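Local structure of trichomaglin (Trichosanthes lepiniana, 1SGL) at residues D153-V156 with A157-A161; L124-F127 with M128-V132; A135-A139 with G140-S144. The protein probably cleaves RNA, as an S-like ribonuclease of the RNase T2 family. One frame throughout, in Å; residues are numbered along the deposited sequence.

Interaction 1 (D153-V156 with A157-A161); sequences DIVV and AVESA
Val155 holds CG1 anti to its own backbone N (chi1 177°), while Glu159, one turn on, keeps CG beside its backbone N (chi1 -67°) and runs extended from there. The two side chains therefore lie alongside each other and point the same way. The valine methyl meets the flat carboxylate broadside, with Val155 CG1 3.6 Å from Glu159 CD and 3.8 Å from each of Glu159 OE1 and OE2, so neither oxygen is preferred. Glu159 CG also rests against the carbonyl oxygen of Val155, which accepts the nearly straight bond from Glu159 N (2.9 Å to Val155 O, 174° at the hydrogen). Beyond the helix, Glu159 touches Arg165 and Pro166. With an alanine here, Val155 CG1 is likely to lose the carboxylate lying across it, and Arg165 and Pro166 a neighbour.

The next pair works differently. Ser160 OG, turned back beside its own N, reaches Val156 O at 2.8 Å, and Ser160 N reaches that same Val156 O at 2.9 Å. The two donors come from opposite faces of the carbonyl plane, so one oxygen is gripped twice and the hydroxyl is fixed in its rotation. The ladder of i to i+4 backbone bonds is the hallmark of a regular alpha helix, here helix 151-162; the Ser160 hydroxyl bond is an extra that such helices often carry.

Interaction 2 (L124-F127 with M128-V132); sequences LKLF and MKYNV
Leu124, Lys125 and Leu126 offer their carbonyl oxygens to the backbone nitrogens of Met128, Lys129 and Tyr130, and these three hydrogen bonds are the ladder of the last helical turn. The shortest of them joins Lys129 N to Lys125 O at 2.8 Å. With Tyr130 the chain leaves helical angles, and the ladder stops: Phe127 O takes no bond from Asn131 N. It is served by weaker partners instead. Asn131 CA makes a CH...O contact with Phe127 O at 3.3 Å, and a water donates to Phe127 O at 3.3 Å while accepting from Val132 N, thus bridging the break to the following helix. Asn131 OD1 has its partner ahead, as the N-cap of that helix, bonded to Lys134 N.

The side-chain contacts are of three kinds. At the Tyr130 ring, Leu126 CD2 arrives at the edge, in the ring plane, 3.9 Å from Tyr130 CE1, and Lys129 CG sits 4.1 Å above the plane over the centre of one Tyr130 face. Met128 is bent at its last torsion (chi3 -66°), which curls the methyl back onto the preceding turn: Met128 CE lies 3.3 Å from Leu124 O and makes a looser apolar contact with Leu124 CB at 4.3 Å. Phe127 meets Asn131 loosely, ring and amide planes 51° apart, and turns inward to Ile42, Leu12 and Tyr78.

Among the charges, Lys125 NZ and Lys129 NZ stay 6.4 Å apart, and Lys122 adds a third amine near Lys125. The chemistry implies a helix end packed hydrophobically on its inner side, where the carbonyl of Phe127, lacking the next backbone bond, is met by a water and a CA-H group, and whose lysine-bearing side probably carries some local positive charge.

Interaction 3 (A135-A139 with G140-S144); sequences ALEDA and GIVAS
Glu137 brings its flat carboxylate against the loop that follows the helix: Val142 CG1 approaches from one side of the carboxylate plane, 3.6 Å from Glu137 OE1, and the two side chains cross at about a right angle. The same oxygen, Glu137 OE1, stands 3.1 Å from Ile141 O. Both atoms are acceptors, so this is no attraction, and the pairing would probably make the carboxylate somewhat easier to protonate. A bend at chi2 (66°) is what folds the acid round towards the loop. The carbonyl groups of the last turn are flat too, and both are met out of their planes. Ile141 N donates to Leu136 O at 2.8 Å from above the carbonyl plane, and Gly140 N donates to Glu137 O at 3.0 Å from a still steeper position, 70° out of it.

These two bonds turn the chain back on the helix end, and Gly140 is what permits the turn. Its phi is positive, 89°, and a beta carbon on Gly140 would fall 2.4 Å from Ala139 O, a clash that any residue with a side chain would suffer at these backbone angles.

Past the glycine the chain runs extended, and Ile141 folds down against the helix. Leu136 CB and Ile141 CB lie 4.1 Å apart, and farther out Leu136 CD2 meets Ile141 CD1 at the same 4.1 Å. Ala139 CB adds a looser touch on Ile141 CG1. Both larger side chains also rest on Ile154 of helix 151-162, while Val142 O bonds to Tyr149 OH. The 6→1 and 5→2 pair of backbone bonds, the glycine of positive phi and the hydrophobic contact spanning them, from Leu136 in the last turn to Ile141 just beyond the glycine, together make a classic Schellman motif, here closing helix 132-139.

In the fold
All three contacts are local and partly buried. Interaction 2 lies nearest the centre of the chain, about 11 Å from it: Leu124, Leu126 and Phe127 are buried, Leu124 and Phe127 against the main sheet, with lysines on another side. Interactions 1 and 3 sit about 17 and 18 Å out; Ile154 and Val158 are buried in one, Leu136 and Ile141 in the other, while Val156, Ser160 and Gly140 are exposed. Interaction 1 is mid-helix and regular. Interaction 2 is a break bridged by water, with Asn131 capping the start of the next helix; interaction 3 is closed by a glycine. Leu136 on Ala157 and Ile154, and Ile141 on Ile154, join helices 132-139 and 151-162 along an apolar seam.

Interaction 1 (D153-V156 with A157-A161)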
# COMPACT_ATOMS: atom_id res chain seq x y z
N ASP A 153 -1.39 17.69 10.18
CA ASP A 153 -2.49 17.95 9.25
C ASP A 153 -2.86 16.69 8.49
O ASP A 153 -4.04 16.42 8.26
CB ASP A 153 -2.10 19.04 8.23
CG ASP A 153 -2.26 20.44 8.78
OD1 ASP A 153 -2.57 20.59 9.98
OD2 ASP A 153 -2.09 21.40 8.01
N ILE A 154 -1.85 15.91 8.11
CA ILE A 154 -2.08 14.68 7.37
C ILE A 154 -2.72 13.62 8.26
O ILE A 154 -3.69 12.97 7.87
CB ILE A 154 -0.76 14.16 6.77
CG1 ILE A 154 -0.18 15.22 5.83
CG2 ILE A 154 -0.99 12.84 6.03
CD1 ILE A 154 1.13 14.85 5.18
N VAL A 155 -2.19 13.45 9.47
CA VAL A 155 -2.75 12.46 10.38
C VAL A 155 -4.21 12.76 10.70
O VAL A 155 -5.06 11.87 10.66
CB VAL A 155 -1.95 12.39 11.69
CG1 VAL A 155 -2.58 11.40 12.65
CG2 VAL A 155 -0.52 11.99 11.40
N VAL A 156 -4.50 14.02 10.99
CA VAL A 156 -5.87 14.41 11.32
C VAL A 156 -6.83 14.17 10.16
O VAL A 156 -7.99 13.80 10.37
CB VAL A 156 -5.93 15.90 11.75
CG1 VAL A 156 -7.38 16.35 11.89
CG2 VAL A 156 -5.22 16.07 13.09
N ALA A 157 -6.35 14.40 8.95
CA ALA A 157 -7.18 14.21 7.78
C ALA A 157 -7.58 12.73 7.64
O ALA A 157 -8.75 12.41 7.44
CB ALA A 157 -6.43 14.67 6.53
N VAL A 158 -6.60 11.84 7.77
CA VAL A 158 -6.87 10.41 7.66
C VAL A 158 -7.75 9.90 8.79
O VAL A 158 -8.72 9.19 8.55
CB VAL A 158 -5.57 9.58 7.62
CG1 VAL A 158 -5.90 8.09 7.69
CG2 VAL A 158 -4.81 9.89 6.35
N GLU A 159 -7.42 10.25 10.03
CA GLU A 159 -8.22 9.81 11.16
C GLU A 159 -9.65 10.30 11.06
O GLU A 159 -10.59 9.55 11.34
CB GLU A 159 -7.64 10.31 12.48
CG GLU A 159 -6.30 9.72 12.85
CD GLU A 159 -5.74 10.36 14.10
OE1 GLU A 159 -5.96 11.58 14.27
OE2 GLU A 159 -5.08 9.67 14.91
N SER A 160 -9.83 11.56 10.68
CA SER A 160 -11.17 12.13 10.57
C SER A 160 -11.99 11.44 9.49
O SER A 160 -13.19 11.25 9.65
CB SER A 160 -11.11 13.63 10.24
OG SER A 160 -10.60 14.36 11.33
N ALA A 161 -11.33 11.06 8.40
CA ALA A 161 -12.02 10.41 7.30
C ALA A 161 -12.20 8.89 7.44
O ALA A 161 -13.25 8.36 7.08
CB ALA A 161 -11.29 10.73 5.99

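Interaction 2 (L124-F127 with M128-V132)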
# COMPACT_ATOMS: atom_id res chain seq x y z
N LEU A 124 -8.89 -4.37 -2.60
CA LEU A 124 -9.39 -3.25 -3.40
C LEU A 124 -10.59 -2.57 -2.74
O LEU A 124 -10.71 -1.34 -2.77
CB LEU A 124 -9.77 -3.73 -4.80
CG LEU A 124 -8.55 -4.04 -5.69
CD1 LEU A 124 -9.00 -4.71 -6.98
CD2 LEU A 124 -7.82 -2.73 -6.00
N LYS A 125 -11.48 -3.36 -2.14
CA LYS A 125 -12.65 -2.79 -1.47
C LYS A 125 -12.22 -1.86 -0.35
O LYS A 125 -12.75 -0.76 -0.21
CB LYS A 125 -13.54 -3.90 -0.89
CG LYS A 125 -14.33 -4.68 -1.93
CD LYS A 125 -15.09 -5.86 -1.29
CE LYS A 125 -16.15 -5.41 -0.30
NZ LYS A 125 -15.60 -4.64 0.87
N LEU A 126 -11.26 -2.31 0.46
CA LEU A 126 -10.78 -1.50 1.57
C LEU A 126 -10.13 -0.21 1.09
O LEU A 126 -10.33 0.84 1.69
CB LEU A 126 -9.79 -2.29 2.43
CG LEU A 126 -10.39 -3.43 3.25
CD1 LEU A 126 -9.30 -4.13 4.03
CD2 LEU A 126 -11.45 -2.87 4.19
N PHE A 127 -9.36 -0.30 0.02
CA PHE A 127 -8.69 0.88 -0.52
C PHE A 127 -9.71 1.93 -0.98
O PHE A 127 -9.54 3.11 -0.71
CB PHE A 127 -7.81 0.49 -1.71
CG PHE A 127 -7.12 1.65 -2.37
CD1 PHE A 127 -5.99 2.23 -1.80
CD2 PHE A 127 -7.60 2.16 -3.58
CE1 PHE A 127 -5.34 3.30 -2.42
CE2 PHE A 127 -6.96 3.23 -4.21
CZ PHE A 127 -5.83 3.80 -3.63
N MET A 128 -10.76 1.48 -1.67
CA MET A 128 -11.78 2.38 -2.18
C MET A 128 -12.73 2.90 -1.11
O MET A 128 -13.09 4.07 -1.13
CB MET A 128 -12.58 1.71 -3.31
CG MET A 128 -11.74 1.38 -4.54
SD MET A 128 -12.65 0.55 -5.88
CE MET A 128 -13.04 -1.02 -5.11
N LYS A 129 -13.11 2.03 -0.18
CA LYS A 129 -14.03 2.43 0.89
C LYS A 129 -13.42 3.41 1.89
O LYS A 129 -14.09 4.34 2.33
CB LYS A 129 -14.54 1.20 1.64
CG LYS A 129 -15.59 1.55 2.67
CD LYS A 129 -16.13 0.32 3.38
CE LYS A 129 -17.25 0.72 4.35
NZ LYS A 129 -17.73 -0.42 5.18
N TYR A 130 -12.16 3.20 2.25
CA TYR A 130 -11.46 4.08 3.18
C TYR A 130 -10.34 4.74 2.38
O TYR A 130 -9.17 4.55 2.65
CB TYR A 130 -10.88 3.27 4.34
CG TYR A 130 -11.93 2.49 5.10
CD1 TYR A 130 -12.03 1.11 4.98
CD2 TYR A 130 -12.84 3.14 5.94
CE1 TYR A 130 -13.00 0.39 5.66
CE2 TYR A 130 -13.82 2.43 6.62
CZ TYR A 130 -13.89 1.06 6.48
OH TYR A 130 -14.85 0.35 7.16
N ASN A 131 -10.74 5.53 1.39
CA ASN A 131 -9.79 6.18 0.50
C ASN A 131 -9.02 7.37 1.08
O ASN A 131 -9.56 8.47 1.22
CB ASN A 131 -10.50 6.60 -0.78
CG ASN A 131 -9.53 6.87 -1.90
OD1 ASN A 131 -8.63 7.70 -1.77
ND2 ASN A 131 -9.70 6.17 -3.01
N VAL A 132 -7.74 7.15 1.36
CA VAL A 132 -6.92 8.20 1.91
C VAL A 132 -6.67 9.33 0.91
O VAL A 132 -6.58 10.48 1.30
CB VAL A 132 -5.57 7.66 2.43
CG1 VAL A 132 -5.83 6.57 3.48
CG2 VAL A 132 -4.74 7.11 1.28
O HOH W 1 -6.81 4.07 0.79

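Interaction 3 (A135-A139 with G140-S144)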
# COMPACT_ATOMS: atom_id res chain seq x y z
N ALA A 135 -9.48 11.75 1.14
CA ALA A 135 -9.42 12.47 2.40
C ALA A 135 -8.43 13.63 2.31
O ALA A 135 -8.76 14.77 2.65
CB ALA A 135 -9.03 11.54 3.52
N LEU A 136 -7.22 13.34 1.85
CA LEU A 136 -6.20 14.38 1.74
C LEU A 136 -6.60 15.48 0.78
O LEU A 136 -6.42 16.65 1.08
CB LEU A 136 -4.86 13.78 1.30
CG LEU A 136 -4.18 12.79 2.24
CD1 LEU A 136 -2.78 12.49 1.70
CD2 LEU A 136 -4.09 13.36 3.65
N GLU A 137 -7.12 15.10 -0.38
CA GLU A 137 -7.55 16.08 -1.36
C GLU A 137 -8.62 17.01 -0.76
O GLU A 137 -8.59 18.21 -0.99
CB GLU A 137 -8.10 15.39 -2.61
CG GLU A 137 -7.16 15.37 -3.80
CD GLU A 137 -5.90 14.54 -3.59
OE1 GLU A 137 -5.04 14.94 -2.76
OE2 GLU A 137 -5.77 13.49 -4.26
N ASP A 138 -9.55 16.43 -0.01
CA ASP A 138 -10.62 17.21 0.63
C ASP A 138 -10.06 18.25 1.59
O ASP A 138 -10.63 19.34 1.73
CB ASP A 138 -11.57 16.30 1.40
CG ASP A 138 -12.52 15.56 0.50
OD1 ASP A 138 -12.41 15.69 -0.74
OD2 ASP A 138 -13.39 14.84 1.03
N ALA A 139 -8.97 17.91 2.26
CA ALA A 139 -8.35 18.81 3.21
C ALA A 139 -7.42 19.80 2.53
O ALA A 139 -6.94 20.73 3.16
CB ALA A 139 -7.59 18.03 4.26
N GLY A 140 -7.18 19.62 1.24
CA GLY A 140 -6.28 20.52 0.54
C GLY A 140 -4.82 20.08 0.60
O GLY A 140 -3.91 20.87 0.38
N ILE A 141 -4.60 18.81 0.93
CA ILE A 141 -3.24 18.29 1.00
C ILE A 141 -3.01 17.57 -0.33
O ILE A 141 -3.57 16.50 -0.59
CB ILE A 141 -3.08 17.33 2.20
CG1 ILE A 141 -3.37 18.10 3.50
CG2 ILE A 141 -1.66 16.76 2.23
CD1 ILE A 141 -3.25 17.26 4.75
N VAL A 142 -2.19 18.17 -1.19
CA VAL A 142 -1.92 17.60 -2.50
C VAL A 142 -0.43 17.55 -2.82
O VAL A 142 0.36 18.27 -2.23
CB VAL A 142 -2.64 18.41 -3.59
CG1 VAL A 142 -4.14 18.37 -3.35
CG2 VAL A 142 -2.15 19.85 -3.56
N ALA A 143 -0.08 16.69 -3.77
CA ALA A 143 1.31 16.53 -4.19
C ALA A 143 1.90 17.88 -4.54
O ALA A 143 1.26 18.69 -5.21
CB ALA A 143 1.39 15.58 -5.39
N SER A 144 3.13 18.12 -4.10
CA SER A 144 3.80 19.39 -4.35
C SER A 144 5.29 19.26 -4.12
O SER A 144 5.74 18.62 -3.17
CB SER A 144 3.23 20.46 -3.41
OG SER A 144 4.03 21.63 -3.44